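Rieske iron-sulfur protein soxF (Sulfolobus acidocaldarius, PDB 1JM1) carries a Rieske-type [2Fe-2S] cluster and probably passes electrons along the respiratory chain of this archaeon. Local coordinates at residues F35-T40 against P149-D154; P61-G66 against G136-S141; L153-D156 against D161-A164. All coordinates share one frame; numbering follows the deposited sequence. Where two conformers were deposited one is given.

Interaction 1 (F35-T40 against P149-D154)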
ATOM      1  N   PHE A  35       1.396  -7.603  -4.357  1.00 11.22           N
ATOM      2  CA  PHE A  35       0.243  -8.495  -4.402  1.00 11.64           C
ATOM      3  C   PHE A  35      -0.885  -7.744  -5.122  1.00 11.28           C
ATOM      4  O   PHE A  35      -0.691  -6.572  -5.504  1.00 12.79           O
ATOM      5  CB  PHE A  35      -0.175  -8.961  -2.983  1.00 12.04           C
ATOM      6  CG  PHE A  35      -0.643  -7.895  -2.058  1.00 11.21           C
ATOM      7  CD1 PHE A  35      -1.990  -7.690  -1.795  1.00 11.24           C
ATOM      8  CD2 PHE A  35       0.257  -7.067  -1.392  1.00 11.27           C
ATOM      9  CE1 PHE A  35      -2.425  -6.761  -0.880  1.00 10.86           C
ATOM     10  CE2 PHE A  35      -0.177  -6.117  -0.476  1.00 11.12           C
ATOM     11  CZ  PHE A  35      -1.507  -5.957  -0.214  1.00 10.90           C
ATOM     12  N   ALA A  36      -2.005  -8.377  -5.327  1.00 11.94           N
ATOM     13  CA  ALA A  36      -3.197  -7.730  -5.885  1.00 11.94           C
ATOM     14  C   ALA A  36      -4.332  -7.887  -4.905  1.00 11.15           C
ATOM     15  O   ALA A  36      -4.474  -8.949  -4.273  1.00 12.60           O
ATOM     16  CB  ALA A  36      -3.609  -8.342  -7.211  1.00 14.22           C
ATOM     17  N   TYR A  37      -5.148  -6.839  -4.756  1.00 10.59           N
ATOM     18  CA  TYR A  37      -6.233  -6.882  -3.786  1.00 10.44           C
ATOM     19  C   TYR A  37      -7.133  -5.664  -3.959  1.00 10.24           C
ATOM     20  O   TYR A  37      -6.612  -4.566  -4.156  1.00 10.51           O
ATOM     21  CB  TYR A  37      -5.663  -6.784  -2.344  1.00 10.83           C
ATOM     22  CG  TYR A  37      -6.726  -6.806  -1.266  1.00 10.55           C
ATOM     23  CD1 TYR A  37      -7.309  -7.994  -0.845  1.00 10.78           C
ATOM     24  CD2 TYR A  37      -7.169  -5.603  -0.695  1.00 10.37           C
ATOM     25  CE1 TYR A  37      -8.304  -7.997   0.115  1.00 10.74           C
ATOM     26  CE2 TYR A  37      -8.173  -5.621   0.257  1.00 10.62           C
ATOM     27  CZ  TYR A  37      -8.737  -6.838   0.656  1.00 10.53           C
ATOM     28  OH  TYR A  37      -9.729  -6.781   1.602  1.00 11.83           O
ATOM     29  N   PRO A  38      -8.454  -5.813  -3.767  1.00 10.83           N
ATOM     30  CA  PRO A  38      -9.196  -7.062  -3.592  1.00 11.30           C
ATOM     31  C   PRO A  38      -9.416  -7.873  -4.827  1.00 12.34           C
ATOM     32  O   PRO A  38      -9.876  -9.012  -4.702  1.00 14.09           O
ATOM     33  CB  PRO A  38     -10.522  -6.584  -2.956  1.00 12.47           C
ATOM     34  CG  PRO A  38     -10.705  -5.193  -3.574  1.00 11.90           C
ATOM     35  CD  PRO A  38      -9.333  -4.621  -3.594  1.00 11.37           C
ATOM     36  N   LEU A  39      -9.149  -7.328  -6.026  1.00 12.14           N
ATOM     37  CA  LEU A  39      -9.272  -8.000  -7.268  1.00 12.76           C
ATOM     38  C   LEU A  39      -7.937  -8.236  -7.894  1.00 12.92           C
ATOM     39  O   LEU A  39      -6.967  -7.503  -7.651  1.00 13.84           O
ATOM     40  CB  LEU A  39     -10.161  -7.211  -8.260  1.00 13.83           C
ATOM     41  CG  LEU A  39     -11.556  -6.793  -7.739  1.00 16.19           C
ATOM     42  CD1 LEU A  39     -12.219  -6.014  -8.867  1.00 17.18           C
ATOM     43  CD2 LEU A  39     -12.398  -7.914  -7.207  1.00 18.63           C
ATOM     44  N   THR A  40      -7.857  -9.214  -8.766  1.00 14.72           N
ATOM     45  CA  THR A  40      -6.552  -9.635  -9.331  1.00 18.62           C
ATOM     46  C   THR A  40      -5.910  -8.596 -10.067  1.00 18.30           C
ATOM     47  O   THR A  40      -4.657  -8.589 -10.224  1.00 21.23           O
ATOM     48  CB  THR A  40      -6.663 -10.932 -10.192  0.67 22.52           C
ATOM     49  OG1 THR A  40      -7.421 -10.496 -11.253  0.67 33.71           O
ATOM     50  CG2 THR A  40      -7.277 -11.989  -9.341  0.67 25.23           C
ATOM     51  N   PRO A 149      -4.110   5.431  -1.288  1.00  9.24           N
ATOM     52  CA  PRO A 149      -4.878   4.531  -0.431  1.00  9.41           C
ATOM     53  C   PRO A 149      -4.023   3.493   0.278  1.00  9.43           C
ATOM     54  O   PRO A 149      -3.068   2.934  -0.289  1.00  9.83           O
ATOM     55  CB  PRO A 149      -5.877   3.899  -1.408  1.00  9.83           C
ATOM     56  CG  PRO A 149      -6.069   4.982  -2.443  1.00 10.44           C
ATOM     57  CD  PRO A 149      -4.660   5.552  -2.630  1.00  9.84           C
ATOM     58  N   ILE A 150      -4.409   3.232   1.514  1.00  9.63           N
ATOM     59  CA  ILE A 150      -3.842   2.215   2.381  1.00  9.73           C
ATOM     60  C   ILE A 150      -4.691   0.953   2.300  1.00  9.40           C
ATOM     61  O   ILE A 150      -5.918   1.014   2.341  1.00 10.22           O
ATOM     62  CB  ILE A 150      -3.749   2.718   3.847  1.00  9.98           C
ATOM     63  CG1 ILE A 150      -2.783   3.890   3.911  1.00 12.00           C
ATOM     64  CG2 ILE A 150      -3.368   1.607   4.806  1.00 11.15           C
ATOM     65  CD1 ILE A 150      -2.836   4.660   5.237  1.00 14.44           C
ATOM     66  N   VAL A 151      -4.013  -0.190   2.226  1.00  9.45           N
ATOM     67  CA  VAL A 151      -4.630  -1.492   2.344  1.00  9.89           C
ATOM     68  C   VAL A 151      -4.515  -1.902   3.821  1.00  9.80           C
ATOM     69  O   VAL A 151      -3.413  -2.011   4.371  1.00 10.68           O
ATOM     70  CB  VAL A 151      -3.955  -2.514   1.428  1.00 10.50           C
ATOM     71  CG1 VAL A 151      -4.603  -3.902   1.633  1.00 11.95           C
ATOM     72  CG2 VAL A 151      -4.052  -2.075  -0.024  1.00 11.56           C
ATOM     73  N   ILE A 152      -5.665  -2.093   4.442  1.00 10.32           N
ATOM     74  CA  ILE A 152      -5.731  -2.469   5.864  1.00 10.86           C
ATOM     75  C   ILE A 152      -5.354  -3.944   5.971  1.00 10.85           C
ATOM     76  O   ILE A 152      -5.868  -4.777   5.220  1.00 11.24           O
ATOM     77  CB  ILE A 152      -7.111  -2.154   6.423  0.54 11.41           C
ATOM     78  CG1 ILE A 152      -7.458  -0.681   6.161  0.54 13.02           C
ATOM     79  CG2 ILE A 152      -7.167  -2.544   7.907  0.54 13.17           C
ATOM     80  CD1 ILE A 152      -8.962  -0.508   6.301  0.54 16.06           C
ATOM     81  N   LEU A 153      -4.433  -4.244   6.897  1.00 11.55           N
ATOM     82  CA  LEU A 153      -3.941  -5.569   7.124  1.00 11.37           C
ATOM     83  C   LEU A 153      -4.364  -6.095   8.466  1.00 12.09           C
ATOM     84  O   LEU A 153      -4.592  -5.349   9.419  1.00 13.82           O
ATOM     85  CB  LEU A 153      -2.401  -5.565   7.053  1.00 11.55           C
ATOM     86  CG  LEU A 153      -1.772  -5.051   5.768  1.00 10.97           C
ATOM     87  CD1 LEU A 153      -0.246  -5.051   5.911  1.00 11.57           C
ATOM     88  CD2 LEU A 153      -2.212  -5.880   4.553  1.00 11.30           C
ATOM     89  N   ASP A 154      -4.392  -7.416   8.562  1.00 12.67           N
ATOM     90  CA  ASP A 154      -4.640  -8.155   9.803  1.00 13.17           C
ATOM     91  C   ASP A 154      -3.610  -9.291   9.855  1.00 13.07           C
ATOM     92  O   ASP A 154      -3.560 -10.137   8.941  1.00 17.89           O
ATOM     93  CB  ASP A 154      -6.048  -8.678   9.842  1.00 14.59           C
ATOM     94  CG  ASP A 154      -6.433  -9.373  11.126  1.00 21.94           C
ATOM     95  OD1 ASP A 154      -5.789  -9.130  12.146  1.00 30.81           O
ATOM     96  OD2 ASP A 154      -7.469 -10.067  11.141  1.00 26.58           O
TER
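Val-151 meets Phe-35 and Tyr-37 through a single methyl, CG1, which fills the place between the two rings. Before it in the chain, Pro-149 and Ile-150 turn to other partners; Ile-150 lies on Phe-90 of strand 87-91. At Val-151 the side chain heads for the 35-40 segment, and CG1, set opposite the backbone N (chi1 177°), reaches both aromatic rings. Phe-35 and Val-151 approach from opposite directions, and CG1 lies at the Phe-35 ring edge, near its plane, 4.1 Å from CZ. Toward Tyr-37 it comes in obliquely, 3.9 Å from CD2. The Tyr-37 ring carries the CB of Pro-38, the residue after a cis peptide bond, over the centre of one face at 3.9 Å, while its OH is hydrogen-bonded to the carbonyl of Pro-11. Further on, Leu-153 packs on Leu-46 and Ala-89. No hydrogen bond crosses this buried, wholly apolar contact. Side chains from the end of strand 32-36 and the loop after it meet one from strand 151-155, and Val-151 is also backbone-bonded to Ala-89 of strand 87-91, so the two antiparallel sheets are joined along the backbone as well, consistent with the beta framework of the Rieske fold.

Interaction 2 (P61-G66 against G136-S141)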
ATOM      1  N   PRO A  61      -1.204   7.666  10.409  1.00 11.22           N
ATOM      2  CA  PRO A  61      -2.578   8.162  10.432  1.00 10.85           C
ATOM      3  C   PRO A  61      -3.374   7.641   9.266  1.00 10.99           C
ATOM      4  O   PRO A  61      -2.838   7.332   8.213  1.00 11.71           O
ATOM      5  CB  PRO A  61      -2.394   9.703  10.325  1.00 11.69           C
ATOM      6  CG  PRO A  61      -0.941   9.994  10.541  1.00 15.79           C
ATOM      7  CD  PRO A  61      -0.228   8.714  10.106  1.00 11.60           C
ATOM      8  N   ASN A  62      -4.721   7.620   9.443  1.00 10.78           N
ATOM      9  CA  ASN A  62      -5.606   7.450   8.336  1.00 11.30           C
ATOM     10  C   ASN A  62      -6.061   8.815   7.866  1.00 10.93           C
ATOM     11  O   ASN A  62      -6.978   9.404   8.478  1.00 11.43           O
ATOM     12  CB  ASN A  62      -6.850   6.614   8.674  1.00 11.90           C
ATOM     13  CG  ASN A  62      -7.799   6.575   7.515  1.00 11.54           C
ATOM     14  OD1 ASN A  62      -7.398   6.857   6.360  1.00 11.63           O
ATOM     15  ND2 ASN A  62      -9.042   6.239   7.743  1.00 12.55           N
ATOM     16  N   PRO A  63      -5.501   9.378   6.784  1.00 11.03           N
ATOM     17  CA  PRO A  63      -5.895  10.739   6.370  1.00 11.21           C
ATOM     18  C   PRO A  63      -7.310  10.833   5.844  1.00 11.16           C
ATOM     19  O   PRO A  63      -7.825  11.943   5.684  1.00 12.66           O
ATOM     20  CB  PRO A  63      -4.871  11.075   5.272  1.00 11.82           C
ATOM     21  CG  PRO A  63      -4.514   9.771   4.717  1.00 13.04           C
ATOM     22  CD  PRO A  63      -4.486   8.783   5.878  1.00 11.72           C
ATOM     23  N   TYR A  64      -7.950   9.703   5.557  1.00 11.01           N
ATOM     24  CA  TYR A  64      -9.318   9.658   5.049  1.00 10.90           C
ATOM     25  C   TYR A  64     -10.367   9.514   6.169  1.00 11.87           C
ATOM     26  O   TYR A  64     -11.544   9.373   5.834  1.00 12.26           O
ATOM     27  CB  TYR A  64      -9.457   8.569   4.017  1.00 11.41           C
ATOM     28  CG  TYR A  64      -8.775   8.808   2.718  1.00 10.87           C
ATOM     29  CD1 TYR A  64      -7.552   8.221   2.399  1.00 10.65           C
ATOM     30  CD2 TYR A  64      -9.375   9.579   1.741  1.00 11.57           C
ATOM     31  CE1 TYR A  64      -6.967   8.430   1.160  1.00 10.93           C
ATOM     32  CE2 TYR A  64      -8.826   9.747   0.490  1.00 11.27           C
ATOM     33  CZ  TYR A  64      -7.608   9.166   0.192  1.00 10.34           C
ATOM     34  OH  TYR A  64      -7.128   9.326  -1.078  1.00 11.10           O
ATOM     35  N   TYR A  65      -9.976   9.622   7.439  1.00 11.43           N
ATOM     36  CA  TYR A  65     -10.989   9.534   8.516  1.00 11.38           C
ATOM     37  C   TYR A  65     -12.117  10.511   8.244  1.00 11.44           C
ATOM     38  O   TYR A  65     -11.891  11.695   7.963  1.00 12.24           O
ATOM     39  CB  TYR A  65     -10.298   9.863   9.836  1.00 12.36           C
ATOM     40  CG  TYR A  65     -11.287   9.921  10.994  1.00 12.32           C
ATOM     41  CD1 TYR A  65     -11.692   8.806  11.631  1.00 12.71           C
ATOM     42  CD2 TYR A  65     -11.874  11.092  11.422  1.00 17.24           C
ATOM     43  CE1 TYR A  65     -12.592   8.835  12.697  1.00 12.50           C
ATOM     44  CE2 TYR A  65     -12.745  11.138  12.498  1.00 18.65           C
ATOM     45  CZ  TYR A  65     -13.073   9.986  13.126  1.00 13.75           C
ATOM     46  OH  TYR A  65     -13.963  10.071  14.209  1.00 15.74           O
ATOM     47  N   GLY A  66     -13.342  10.012   8.340  1.00 11.43           N
ATOM     48  CA  GLY A  66     -14.528  10.805   8.147  1.00 12.32           C
ATOM     49  C   GLY A  66     -14.860  11.161   6.718  1.00 11.87           C
ATOM     50  O   GLY A  66     -15.849  11.829   6.452  1.00 13.34           O
ATOM     51  N   GLY A 136       0.991   8.297   6.353  1.00 10.23           N
ATOM     52  CA  GLY A 136      -0.310   7.842   5.927  1.00 10.36           C
ATOM     53  C   GLY A 136      -0.598   7.992   4.467  1.00 10.04           C
ATOM     54  O   GLY A 136      -1.740   7.880   4.041  1.00 11.10           O
ATOM     55  N   GLY A 137       0.454   8.205   3.642  1.00 10.20           N
ATOM     56  CA  GLY A 137       0.295   8.328   2.200  1.00 10.13           C
ATOM     57  C   GLY A 137      -0.064   9.699   1.700  1.00 10.02           C
ATOM     58  O   GLY A 137      -0.390   9.859   0.541  1.00 10.53           O
ATOM     59  N   VAL A 138      -0.017  10.718   2.594  1.00 10.34           N
ATOM     60  CA  VAL A 138      -0.379  12.076   2.208  1.00 10.63           C
ATOM     61  C   VAL A 138       0.592  12.598   1.141  1.00 10.79           C
ATOM     62  O   VAL A 138       1.742  12.215   1.054  1.00 10.87           O
ATOM     63  CB  VAL A 138      -0.444  12.992   3.420  1.00 11.15           C
ATOM     64  CG1 VAL A 138      -1.527  12.546   4.392  1.00 11.49           C
ATOM     65  CG2 VAL A 138       0.865  13.135   4.120  1.00 11.60           C
ATOM     66  N   VAL A 139       0.048  13.518   0.337  1.00 11.25           N
ATOM     67  CA  VAL A 139       0.816  14.093  -0.775  1.00 11.71           C
ATOM     68  C   VAL A 139       1.686  15.214  -0.265  1.00 12.29           C
ATOM     69  O   VAL A 139       1.158  16.187   0.321  1.00 15.00           O
ATOM     70  CB  VAL A 139      -0.152  14.578  -1.886  1.00 12.94           C
ATOM     71  CG1 VAL A 139       0.673  15.202  -3.043  1.00 14.29           C
ATOM     72  CG2 VAL A 139      -1.025  13.434  -2.350  1.00 13.55           C
ATOM     73  N   VAL A 140       2.980  15.147  -0.485  1.00 11.91           N
ATOM     74  CA  VAL A 140       3.943  16.159  -0.074  1.00 12.91           C
ATOM     75  C   VAL A 140       4.531  16.906  -1.247  1.00 13.54           C
ATOM     76  O   VAL A 140       5.261  17.876  -1.021  1.00 15.80           O
ATOM     77  CB  VAL A 140       5.002  15.585   0.882  1.00 13.42           C
ATOM     78  CG1 VAL A 140       4.368  15.139   2.231  1.00 14.57           C
ATOM     79  CG2 VAL A 140       5.785  14.445   0.282  1.00 14.59           C
ATOM     80  N   SER A 141       4.292  16.498  -2.467  1.00 13.26           N
ATOM     81  CA  SER A 141       4.727  17.220  -3.659  1.00 14.13           C
ATOM     82  C   SER A 141       3.930  16.731  -4.817  1.00 13.60           C
ATOM     83  O   SER A 141       3.432  15.611  -4.818  1.00 13.26           O
ATOM     84  CB  SER A 141       6.250  16.908  -3.903  1.00 15.47           C
ATOM     85  OG  SER A 141       6.759  17.804  -4.893  1.00 17.80           O
TER
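Pro-63 lays its ring against the backbone of Gly-136 and the side chain of Val-138. Its CG and CD both rest on the carbonyl oxygen of Gly-136, with CG 3.4 Å from O, and its CB meets CG1 of Val-138 at 3.8 Å, the two side chains passing at a slant. The Val-138 methyl that does this touching points opposite its own carbonyl carbon. Two residues before Pro-63, the carbonyl O of Pro-61 comes within 3.4 Å of the Gly-136 CA in a bent CH...O contact, a closeness possible because Gly-136 has no side chain. No conventional hydrogen bond links the segments. Residues 62 to 65 form a type I turn, and Asn-62 OD1 accepts from Tyr-64 N at 3.0 Å in an Asx turn, the donor standing well above the carbonyl plane. Asn-168 also donates to that oxygen. The Val-138 side chain is about 11 Å from that of Ser-129 in the cluster pocket. The contact sets the end of strand 59-61 and the loop after it against the glycines leading into the weakly bonded strand of about 138-141, outermost in the Rieske domain's mixed sheet beside strand 130-132, which follows cluster ligands Cys-124 and His-127.

Interaction 3 (L153-D156 against D161-A164)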
ATOM      1  N   LEU A 153      -4.433  -4.244   6.897  1.00 11.55           N
ATOM      2  CA  LEU A 153      -3.941  -5.569   7.124  1.00 11.37           C
ATOM      3  C   LEU A 153      -4.364  -6.095   8.466  1.00 12.09           C
ATOM      4  O   LEU A 153      -4.592  -5.349   9.419  1.00 13.82           O
ATOM      5  CB  LEU A 153      -2.401  -5.565   7.053  1.00 11.55           C
ATOM      6  CG  LEU A 153      -1.772  -5.051   5.768  1.00 10.97           C
ATOM      7  CD1 LEU A 153      -0.246  -5.051   5.911  1.00 11.57           C
ATOM      8  CD2 LEU A 153      -2.212  -5.880   4.553  1.00 11.30           C
ATOM      9  N   ASP A 154      -4.392  -7.416   8.562  1.00 12.67           N
ATOM     10  CA  ASP A 154      -4.640  -8.155   9.803  1.00 13.17           C
ATOM     11  C   ASP A 154      -3.610  -9.291   9.855  1.00 13.07           C
ATOM     12  O   ASP A 154      -3.560 -10.137   8.941  1.00 17.89           O
ATOM     13  CB  ASP A 154      -6.048  -8.678   9.842  1.00 14.59           C
ATOM     14  CG  ASP A 154      -6.433  -9.373  11.126  1.00 21.94           C
ATOM     15  OD1 ASP A 154      -5.789  -9.130  12.146  1.00 30.81           O
ATOM     16  OD2 ASP A 154      -7.469 -10.067  11.141  1.00 26.58           O
ATOM     17  N   TYR A 155      -2.882  -9.423  10.925  1.00 13.95           N
ATOM     18  CA  TYR A 155      -1.924 -10.485  11.151  1.00 13.17           C
ATOM     19  C   TYR A 155      -2.564 -11.514  12.097  1.00 12.17           C
ATOM     20  O   TYR A 155      -3.005 -11.176  13.185  1.00 14.35           O
ATOM     21  CB  TYR A 155      -0.640  -9.873  11.758  1.00 13.96           C
ATOM     22  CG  TYR A 155       0.367 -10.866  12.242  1.00 13.06           C
ATOM     23  CD1 TYR A 155       1.200 -11.590  11.360  1.00 13.96           C
ATOM     24  CD2 TYR A 155       0.558 -11.075  13.580  1.00 12.20           C
ATOM     25  CE1 TYR A 155       2.157 -12.472  11.841  1.00 15.19           C
ATOM     26  CE2 TYR A 155       1.490 -11.968  14.049  1.00 13.58           C
ATOM     27  CZ  TYR A 155       2.248 -12.700  13.197  1.00 14.43           C
ATOM     28  OH  TYR A 155       3.174 -13.653  13.606  1.00 17.50           O
ATOM     29  N   ASP A 156      -2.564 -12.747  11.659  1.00 11.45           N
ATOM     30  CA  ASP A 156      -3.068 -13.868  12.451  1.00 11.81           C
ATOM     31  C   ASP A 156      -1.898 -14.356  13.327  1.00 11.33           C
ATOM     32  O   ASP A 156      -0.964 -14.985  12.826  1.00 11.63           O
ATOM     33  CB  ASP A 156      -3.592 -14.979  11.549  1.00 13.03           C
ATOM     34  CG  ASP A 156      -4.216 -16.113  12.304  1.00 15.92           C
ATOM     35  OD1 ASP A 156      -3.903 -16.321  13.477  1.00 17.99           O
ATOM     36  OD2 ASP A 156      -5.054 -16.838  11.735  1.00 20.14           O
ATOM     37  N   ASP A 161       0.244 -15.621   9.329  1.00 11.67           N
ATOM     38  CA  ASP A 161      -0.229 -15.133   8.047  1.00 12.05           C
ATOM     39  C   ASP A 161      -0.722 -13.716   8.157  1.00 11.52           C
ATOM     40  O   ASP A 161      -1.392 -13.295   9.107  1.00 12.42           O
ATOM     41  CB  ASP A 161      -1.312 -16.061   7.538  1.00 13.89           C
ATOM     42  CG  ASP A 161      -0.748 -17.411   7.048  1.00 14.43           C
ATOM     43  OD1 ASP A 161       0.406 -17.485   6.647  1.00 15.90           O
ATOM     44  OD2 ASP A 161      -1.557 -18.366   7.110  1.00 17.35           O
ATOM     45  N   ILE A 162      -0.374 -12.943   7.124  1.00 11.71           N
ATOM     46  CA  ILE A 162      -0.797 -11.542   6.944  1.00 11.08           C
ATOM     47  C   ILE A 162      -1.904 -11.478   5.920  1.00 11.37           C
ATOM     48  O   ILE A 162      -1.712 -11.949   4.782  1.00 12.15           O
ATOM     49  CB  ILE A 162       0.401 -10.678   6.466  1.00 11.14           C
ATOM     50  CG1 ILE A 162       1.553 -10.716   7.463  1.00 12.59           C
ATOM     51  CG2 ILE A 162      -0.044  -9.260   6.177  1.00 12.08           C
ATOM     52  CD1 ILE A 162       2.899 -10.300   6.876  1.00 15.65           C
ATOM     53  N   TYR A 163      -3.032 -10.923   6.313  1.00 11.38           N
ATOM     54  CA  TYR A 163      -4.205 -10.809   5.463  1.00 11.69           C
ATOM     55  C   TYR A 163      -4.464  -9.336   5.102  1.00 11.63           C
ATOM     56  O   TYR A 163      -4.313  -8.447   5.953  1.00 12.54           O
ATOM     57  CB  TYR A 163      -5.449 -11.326   6.197  1.00 13.13           C
ATOM     58  CG  TYR A 163      -5.421 -12.828   6.405  1.00 13.11           C
ATOM     59  CD1 TYR A 163      -4.785 -13.402   7.485  1.00 13.90           C
ATOM     60  CD2 TYR A 163      -5.967 -13.685   5.461  1.00 14.46           C
ATOM     61  CE1 TYR A 163      -4.768 -14.760   7.627  1.00 15.07           C
ATOM     62  CE2 TYR A 163      -5.936 -15.051   5.599  1.00 15.62           C
ATOM     63  CZ  TYR A 163      -5.310 -15.613   6.686  1.00 15.54           C
ATOM     64  OH  TYR A 163      -5.310 -16.955   6.816  1.00 19.19           O
ATOM     65  N   ALA A 164      -4.921  -9.114   3.878  1.00 11.40           N
ATOM     66  CA  ALA A 164      -5.518  -7.855   3.481  1.00 11.13           C
ATOM     67  C   ALA A 164      -7.023  -7.958   3.721  1.00 11.09           C
ATOM     68  O   ALA A 164      -7.636  -8.945   3.346  1.00 11.93           O
ATOM     69  CB  ALA A 164      -5.227  -7.577   2.003  1.00 11.46           C
TER
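The ring of Tyr-163 presents its edge to the 153-156 segment: the carbonyl O of Asp-154 lies in the ring plane, and CB of Asp-156 also comes up at the edge, 4.1 Å from CE1. Arg-12 makes a cation-pi contact with the same ring and a salt bridge to Asp-154 OD2, tying both side chains to one charge. The ring of Tyr-155, turned to the other side of the sheet, receives CG1 of Ile-162 at its edge, 4.0 Å from CD1. Here the segments belong to an antiparallel beta hairpin, in which the stretches 153-155 and 161-164 run with N-to-C directions 157° apart. Asp-154 and Tyr-163 are a hydrogen-bonded pair, each backbone N donating to the other's O at 2.8 Å. Next to the turn, Asp-156 N gives a nearly straight bond to Asp-161 O at 2.9 Å, with an N-H...O angle of 175°. Leu-153 and Ala-164 form a non-hydrogen-bonded pair, and Leu-153 CG, opposite its own carbonyl carbon (chi1 -57°), lets CD2 rest 4.0 Å from Ala-164 CA while CD1 touches Ile-162 CG2. Asp-156 OD1 is hydrogen-bonded to Ser-158 OG in the turn, and Asp-161 OD1 to Asn-17 ND2 of strand 13-17.

In the fold
Interactions 1 and 3 share strand 151-155: interaction 3 pairs it with its hairpin partner 161-167, while interaction 1 uses the Val-151 side chain to meet the end of strand 32-36 and the loop after it. They touch directly, CB of Ala-164 lying 3.7 Å from CG1 of Val-151. Interaction 1 is the buried one and is purely apolar; interaction 3, about 10 Å away between centres, is partly buried and held by backbone hydrogen bonds, with its aspartates joined to polar partners. Interaction 2, its centre about 17 Å from that of interaction 1, is also partly buried, but combines proline-valine packing with close backbone contacts at a glycine. Ile-150, in the 149-154 segment, packs its CD1 3.6 Å from Gly-136 O.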